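Long-range contact in PDZ domain protein (Parabacteroides distasonis, PDB 4L8N), which is of unknown function but binds magnesium and combines PDZ domains with a DUF4136 domain, an architecture consistent with a role in protein binding: residues A[107-121]-A[408-421]. Sequence-based numbering, arbitrary orientation.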
loop_
_atom_site.group_PDB
_atom_site.type_symbol
_atom_site.label_atom_id
_atom_site.label_comp_id
_atom_site.label_asym_id
_atom_site.label_seq_id
_atom_site.Cartn_x
_atom_site.Cartn_y
_atom_site.Cartn_z
ATOM N N GLU A 107 -12.409 4.419 -42.095
ATOM C CA GLU A 107 -12.915 5.589 -41.392
ATOM C C GLU A 107 -12.552 5.509 -39.900
ATOM O O GLU A 107 -12.332 6.546 -39.289
ATOM C CB GLU A 107 -14.424 5.745 -41.594
ATOM C CG GLU A 107 -14.792 6.165 -43.015
ATOM C CD GLU A 107 -16.280 6.161 -43.303
ATOM O OE1 GLU A 107 -17.006 5.286 -42.774
ATOM O OE2 GLU A 107 -16.721 7.059 -44.053
ATOM N N ASP A 108 -12.408 4.297 -39.346
ATOM C CA ASP A 108 -11.980 4.098 -37.956
ATOM C C ASP A 108 -10.526 4.607 -37.794
ATOM O O ASP A 108 -10.214 5.328 -36.838
ATOM C CB ASP A 108 -12.106 2.612 -37.565
ATOM C CG ASP A 108 -11.585 2.283 -36.182
ATOM O OD1 ASP A 108 -12.343 2.478 -35.199
ATOM O OD2 ASP A 108 -10.421 1.811 -36.081
ATOM N N GLN A 109 -9.658 4.276 -38.767
ATOM C CA GLN A 109 -8.264 4.703 -38.752
ATOM C C GLN A 109 -8.173 6.236 -38.865
ATOM O O GLN A 109 -7.499 6.862 -38.046
ATOM C CB GLN A 109 -7.469 4.009 -39.872
ATOM C CG GLN A 109 -7.291 2.500 -39.666
ATOM C CD GLN A 109 -6.684 1.854 -40.887
ATOM O OE1 GLN A 109 -7.338 1.655 -41.919
ATOM N NE2 GLN A 109 -5.403 1.551 -40.814
ATOM N N LEU A 110 -8.900 6.831 -39.836
ATOM C CA LEU A 110 -8.944 8.272 -40.094
ATOM C C LEU A 110 -9.522 9.065 -38.909
ATOM O O LEU A 110 -9.052 10.171 -38.634
ATOM C CB LEU A 110 -9.740 8.569 -41.367
ATOM C CG LEU A 110 -9.108 8.117 -42.688
ATOM C CD1 LEU A 110 -10.145 7.942 -43.759
ATOM C CD2 LEU A 110 -8.005 9.071 -43.153
ATOM N N ALA A 111 -10.499 8.490 -38.182
ATOM C CA ALA A 111 -11.083 9.129 -37.000
ATOM C C ALA A 111 -10.015 9.313 -35.925
ATOM O O ALA A 111 -10.008 10.330 -35.238
ATOM C CB ALA A 111 -12.239 8.306 -36.468
ATOM N N SER A 112 -9.085 8.349 -35.827
ATOM C CA SER A 112 -7.958 8.374 -34.902
ATOM C C SER A 112 -6.876 9.334 -35.380
ATOM O O SER A 112 -6.319 10.058 -34.551
ATOM C CB SER A 112 -7.376 6.983 -34.742
ATOM O OG SER A 112 -8.063 6.291 -33.719
ATOM N N ALA A 113 -6.603 9.376 -36.711
ATOM C CA ALA A 113 -5.599 10.258 -37.305
ATOM C C ALA A 113 -6.019 11.739 -37.244
ATOM O O ALA A 113 -5.164 12.606 -37.039
ATOM C CB ALA A 113 -5.322 9.845 -38.745
ATOM N N TYR A 114 -7.315 12.034 -37.415
ATOM C CA TYR A 114 -7.824 13.408 -37.348
ATOM C C TYR A 114 -8.542 13.694 -35.987
ATOM O O TYR A 114 -9.405 14.569 -35.920
ATOM C CB TYR A 114 -8.781 13.658 -38.523
ATOM C CG TYR A 114 -8.127 13.888 -39.869
ATOM C CD1 TYR A 114 -7.700 15.157 -40.249
ATOM C CD2 TYR A 114 -8.052 12.870 -40.813
ATOM C CE1 TYR A 114 -7.162 15.393 -41.511
ATOM C CE2 TYR A 114 -7.491 13.085 -42.069
ATOM C CZ TYR A 114 -7.051 14.351 -42.418
ATOM O OH TYR A 114 -6.514 14.583 -43.660
ATOM N N ALA A 115 -8.139 13.006 -34.902
ATOM C CA ALA A 115 -8.755 13.100 -33.566
ATOM C C ALA A 115 -8.747 14.515 -32.955
ATOM O O ALA A 115 -9.609 14.839 -32.133
ATOM C CB ALA A 115 -8.071 12.140 -32.609
HETATM N N MSE A 116 -7.814 15.365 -33.362
HETATM C CA MSE A 116 -7.764 16.665 -32.756
HETATM C C MSE A 116 -8.827 17.607 -33.297
HETATM O O MSE A 116 -9.046 18.663 -32.709
HETATM C CB MSE A 116 -6.365 17.227 -32.775
HETATM C CG MSE A 116 -5.567 16.646 -31.610
HETATM SE SE MSE A 116 -3.742 17.134 -31.705
HETATM C CE MSE A 116 -2.927 15.394 -31.023
ATOM N N TYR A 117 -9.619 17.158 -34.276
ATOM C CA TYR A 117 -10.808 17.892 -34.668
ATOM C C TYR A 117 -11.810 17.793 -33.507
ATOM O O TYR A 117 -12.576 18.728 -33.248
ATOM C CB TYR A 117 -11.448 17.265 -35.922
ATOM C CG TYR A 117 -10.828 17.543 -37.275
ATOM C CD1 TYR A 117 -10.307 18.796 -37.583
ATOM C CD2 TYR A 117 -10.928 16.614 -38.306
ATOM C CE1 TYR A 117 -9.815 19.084 -38.858
ATOM C CE2 TYR A 117 -10.456 16.895 -39.585
ATOM C CZ TYR A 117 -9.881 18.124 -39.854
ATOM O OH TYR A 117 -9.379 18.379 -41.106
ATOM N N SER A 118 -11.801 16.607 -32.817
ATOM C CA SER A 118 -12.732 16.306 -31.745
ATOM C C SER A 118 -12.141 15.456 -30.617
ATOM O O SER A 118 -12.527 14.290 -30.472
ATOM C CB SER A 118 -13.951 15.605 -32.324
ATOM O OG SER A 118 -14.995 15.606 -31.371
ATOM N N LEU A 119 -11.258 16.052 -29.769
ATOM C CA LEU A 119 -10.656 15.353 -28.619
ATOM C C LEU A 119 -11.714 14.972 -27.594
ATOM O O LEU A 119 -11.548 13.998 -26.870
ATOM C CB LEU A 119 -9.565 16.180 -27.932
ATOM C CG LEU A 119 -8.183 16.179 -28.564
ATOM C CD1 LEU A 119 -7.192 16.896 -27.664
ATOM C CD2 LEU A 119 -7.672 14.771 -28.813
ATOM N N GLU A 120 -12.797 15.749 -27.560
ATOM C CA GLU A 120 -13.989 15.601 -26.742
ATOM C C GLU A 120 -14.626 14.250 -26.938
ATOM O O GLU A 120 -15.263 13.741 -26.018
ATOM C CB GLU A 120 -15.016 16.681 -27.131
ATOM C CG GLU A 120 -14.659 18.069 -26.648
ATOM C CD GLU A 120 -13.890 18.961 -27.598
ATOM O OE1 GLU A 120 -13.167 18.448 -28.483
ATOM O OE2 GLU A 120 -13.997 20.195 -27.430
ATOM N N THR A 121 -14.495 13.686 -28.154
ATOM C CA THR A 121 -15.112 12.410 -28.491
ATOM C C THR A 121 -14.088 11.307 -28.741
ATOM O O THR A 121 -14.428 10.138 -28.536
ATOM C CB THR A 121 -16.026 12.567 -29.732
ATOM O OG1 THR A 121 -15.256 12.922 -30.884
ATOM C CG2 THR A 121 -17.139 13.570 -29.520
ATOM N N LEU A 408 -7.262 21.724 -46.013
ATOM C CA LEU A 408 -7.765 20.520 -46.710
ATOM C C LEU A 408 -8.678 19.702 -45.752
ATOM O O LEU A 408 -8.274 18.667 -45.200
ATOM C CB LEU A 408 -6.616 19.667 -47.303
ATOM C CG LEU A 408 -5.601 20.397 -48.227
ATOM C CD1 LEU A 408 -4.520 19.463 -48.672
ATOM C CD2 LEU A 408 -6.273 21.055 -49.434
ATOM N N PRO A 409 -9.905 20.229 -45.504
ATOM C CA PRO A 409 -10.793 19.612 -44.510
ATOM C C PRO A 409 -11.741 18.532 -45.057
ATOM O O PRO A 409 -12.807 18.318 -44.474
ATOM C CB PRO A 409 -11.605 20.819 -44.009
ATOM C CG PRO A 409 -11.117 22.039 -44.806
ATOM C CD PRO A 409 -10.509 21.473 -46.020
ATOM N N ALA A 410 -11.368 17.844 -46.148
ATOM C CA ALA A 410 -12.197 16.811 -46.764
ATOM C C ALA A 410 -12.625 15.721 -45.776
ATOM O O ALA A 410 -13.802 15.336 -45.770
ATOM C CB ALA A 410 -11.456 16.186 -47.926
ATOM N N PHE A 411 -11.697 15.273 -44.898
ATOM C CA PHE A 411 -11.991 14.221 -43.940
ATOM C C PHE A 411 -12.701 14.737 -42.689
ATOM O O PHE A 411 -13.146 13.922 -41.880
ATOM C CB PHE A 411 -10.720 13.454 -43.577
ATOM C CG PHE A 411 -10.133 12.638 -44.712
ATOM C CD1 PHE A 411 -10.747 11.462 -45.141
ATOM C CD2 PHE A 411 -8.946 13.025 -45.327
ATOM C CE1 PHE A 411 -10.201 10.709 -46.184
ATOM C CE2 PHE A 411 -8.387 12.253 -46.358
ATOM C CZ PHE A 411 -9.021 11.102 -46.776
ATOM N N SER A 412 -12.907 16.049 -42.558
ATOM C CA SER A 412 -13.613 16.614 -41.385
ATOM C C SER A 412 -15.087 16.118 -41.286
ATOM O O SER A 412 -15.706 16.295 -40.243
ATOM C CB SER A 412 -13.566 18.146 -41.380
ATOM O OG SER A 412 -14.377 18.691 -42.410
ATOM N N TYR A 413 -15.620 15.490 -42.353
ATOM C CA TYR A 413 -16.969 14.906 -42.423
ATOM C C TYR A 413 -17.132 13.834 -41.321
ATOM O O TYR A 413 -18.238 13.605 -40.832
ATOM C CB TYR A 413 -17.244 14.316 -43.836
ATOM C CG TYR A 413 -16.695 12.918 -44.082
ATOM C CD1 TYR A 413 -17.444 11.785 -43.766
ATOM C CD2 TYR A 413 -15.434 12.729 -44.648
ATOM C CE1 TYR A 413 -16.936 10.499 -43.966
ATOM C CE2 TYR A 413 -14.916 11.449 -44.853
ATOM C CZ TYR A 413 -15.675 10.337 -44.519
ATOM O OH TYR A 413 -15.186 9.076 -44.745
ATOM N N LEU A 414 -16.017 13.193 -40.934
ATOM C CA LEU A 414 -15.967 12.200 -39.872
ATOM C C LEU A 414 -16.475 12.776 -38.566
ATOM O O LEU A 414 -16.967 12.011 -37.726
ATOM C CB LEU A 414 -14.530 11.681 -39.690
ATOM C CG LEU A 414 -13.989 10.817 -40.845
ATOM C CD1 LEU A 414 -12.487 10.780 -40.819
ATOM C CD2 LEU A 414 -14.594 9.416 -40.848
ATOM N N TYR A 415 -16.394 14.130 -38.403
ATOM C CA TYR A 415 -16.842 14.802 -37.183
ATOM C C TYR A 415 -17.944 15.839 -37.468
ATOM O O TYR A 415 -18.130 16.763 -36.688
ATOM C CB TYR A 415 -15.635 15.425 -36.450
ATOM C CG TYR A 415 -14.682 14.388 -35.890
ATOM C CD1 TYR A 415 -15.077 13.528 -34.867
ATOM C CD2 TYR A 415 -13.417 14.195 -36.452
ATOM C CE1 TYR A 415 -14.213 12.553 -34.365
ATOM C CE2 TYR A 415 -12.550 13.212 -35.967
ATOM C CZ TYR A 415 -12.945 12.412 -34.905
ATOM O OH TYR A 415 -12.103 11.467 -34.375
ATOM N N TYR A 416 -18.745 15.621 -38.523
ATOM C CA TYR A 416 -19.817 16.538 -38.916
ATOM C C TYR A 416 -21.005 16.588 -37.951
ATOM O O TYR A 416 -21.865 17.461 -38.111
ATOM C CB TYR A 416 -20.302 16.238 -40.327
ATOM C CG TYR A 416 -19.792 17.269 -41.292
ATOM C CD1 TYR A 416 -18.484 17.753 -41.199
ATOM C CD2 TYR A 416 -20.634 17.842 -42.239
ATOM C CE1 TYR A 416 -18.020 18.757 -42.045
ATOM C CE2 TYR A 416 -20.193 18.880 -43.066
ATOM C CZ TYR A 416 -18.873 19.305 -42.992
ATOM O OH TYR A 416 -18.410 20.275 -43.843
ATOM N N PHE A 417 -21.031 15.713 -36.943
ATOM C CA PHE A 417 -22.081 15.681 -35.940
ATOM C C PHE A 417 -21.774 16.725 -34.816
ATOM O O PHE A 417 -22.636 16.996 -33.968
ATOM C CB PHE A 417 -22.218 14.240 -35.365
ATOM C CG PHE A 417 -20.950 13.718 -34.716
ATOM C CD1 PHE A 417 -20.618 14.070 -33.410
ATOM C CD2 PHE A 417 -20.060 12.922 -35.432
ATOM C CE1 PHE A 417 -19.406 13.664 -32.846
ATOM C CE2 PHE A 417 -18.859 12.495 -34.855
ATOM C CZ PHE A 417 -18.541 12.866 -33.571
ATOM N N ALA A 418 -20.543 17.278 -34.800
ATOM C CA ALA A 418 -20.074 18.228 -33.785
ATOM C C ALA A 418 -20.270 19.675 -34.255
ATOM O O ALA A 418 -19.917 19.980 -35.394
ATOM C CB ALA A 418 -18.610 17.958 -33.467
ATOM N N PRO A 419 -20.799 20.595 -33.398
ATOM C CA PRO A 419 -21.052 21.977 -33.854
ATOM C C PRO A 419 -19.772 22.834 -33.989
ATOM O O PRO A 419 -19.813 23.892 -34.635
ATOM C CB PRO A 419 -21.991 22.513 -32.778
ATOM C CG PRO A 419 -21.577 21.806 -31.554
ATOM C CD PRO A 419 -21.296 20.408 -32.020
ATOM N N TYR A 420 -18.641 22.381 -33.374
ATOM C CA TYR A 420 -17.333 23.025 -33.525
ATOM C C TYR A 420 -16.669 22.633 -34.901
ATOM O O TYR A 420 -15.573 23.081 -35.198
ATOM C CB TYR A 420 -16.404 22.730 -32.339
ATOM C CG TYR A 420 -16.422 21.305 -31.832
ATOM C CD1 TYR A 420 -15.641 20.321 -32.431
ATOM C CD2 TYR A 420 -17.156 20.957 -30.706
ATOM C CE1 TYR A 420 -15.603 19.025 -31.933
ATOM C CE2 TYR A 420 -17.142 19.659 -30.209
ATOM C CZ TYR A 420 -16.360 18.693 -30.821
ATOM O OH TYR A 420 -16.358 17.394 -30.345
ATOM N N ILE A 421 -17.343 21.807 -35.727
ATOM C CA ILE A 421 -16.885 21.423 -37.066
ATOM C C ILE A 421 -17.989 21.809 -38.074
ATOM O O ILE A 421 -17.705 22.514 -39.034
ATOM C CB ILE A 421 -16.460 19.909 -37.211
ATOM C CG1 ILE A 421 -15.376 19.483 -36.206
ATOM C CG2 ILE A 421 -16.058 19.569 -38.642
ATOM C CD1 ILE A 421 -13.985 20.148 -36.317
HETATM O O HOH W 1 -6.102 17.515 -43.900
HETATM O O HOH W 2 -9.299 16.476 -44.031
#
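Y415 lies in the middle of this contact, its ring wedged among A111, Y117 and S118. The CB of S118 sits over one face of that ring, 3.8 Å from the centroid in a CH-pi contact, while the CB of Y117 packs against Y415 CD2 at 3.7 Å. At the far end of the ring, Y415 OH donates to A111 O over 2.5 Å, approaching the last turn of helix 107-113 with the donor tilted 31° from the carbonyl plane. Cutting Y415 back to an alanine would probably leave the A111 carbonyl without this donor and open a gap beneath S118.

Along the helix, L110 lays CD2 over the centre of the F411 ring, 4.1 Å from its centroid. F411 in turn sets its own CB over a face of Y114, the two rings lying oblique with planes 34° apart. Beside them, the CD1 of L414 packs on L110 CB and its CD2 on E107 CB. At the helix start, the extended E107 side chain carries its carboxylate to Y413, whose OH donates to OE2 at 2.6 Å, on the anti lone pair; T310 and Y314 add further hydrogen bonds to this pair.

At the other end, chi1 of -166° turns S118 OG away from its own backbone N and onto Y420 OH, a very short hydrogen bond of 2.5 Å; a second hydrogen bond joins OG to T121 OG1. Next to it, S412 CB makes an off-centre CH-pi contact with the Y117 ring, 4.3 Å from its centroid.

The rings of Y114, Y117, F411 and Y415 thus pack with L110 and L414, while three tyrosine hydroxyls meet the A111 carbonyl, E107 carboxylate and S118 hydroxyl, so burying these polar groups probably costs little.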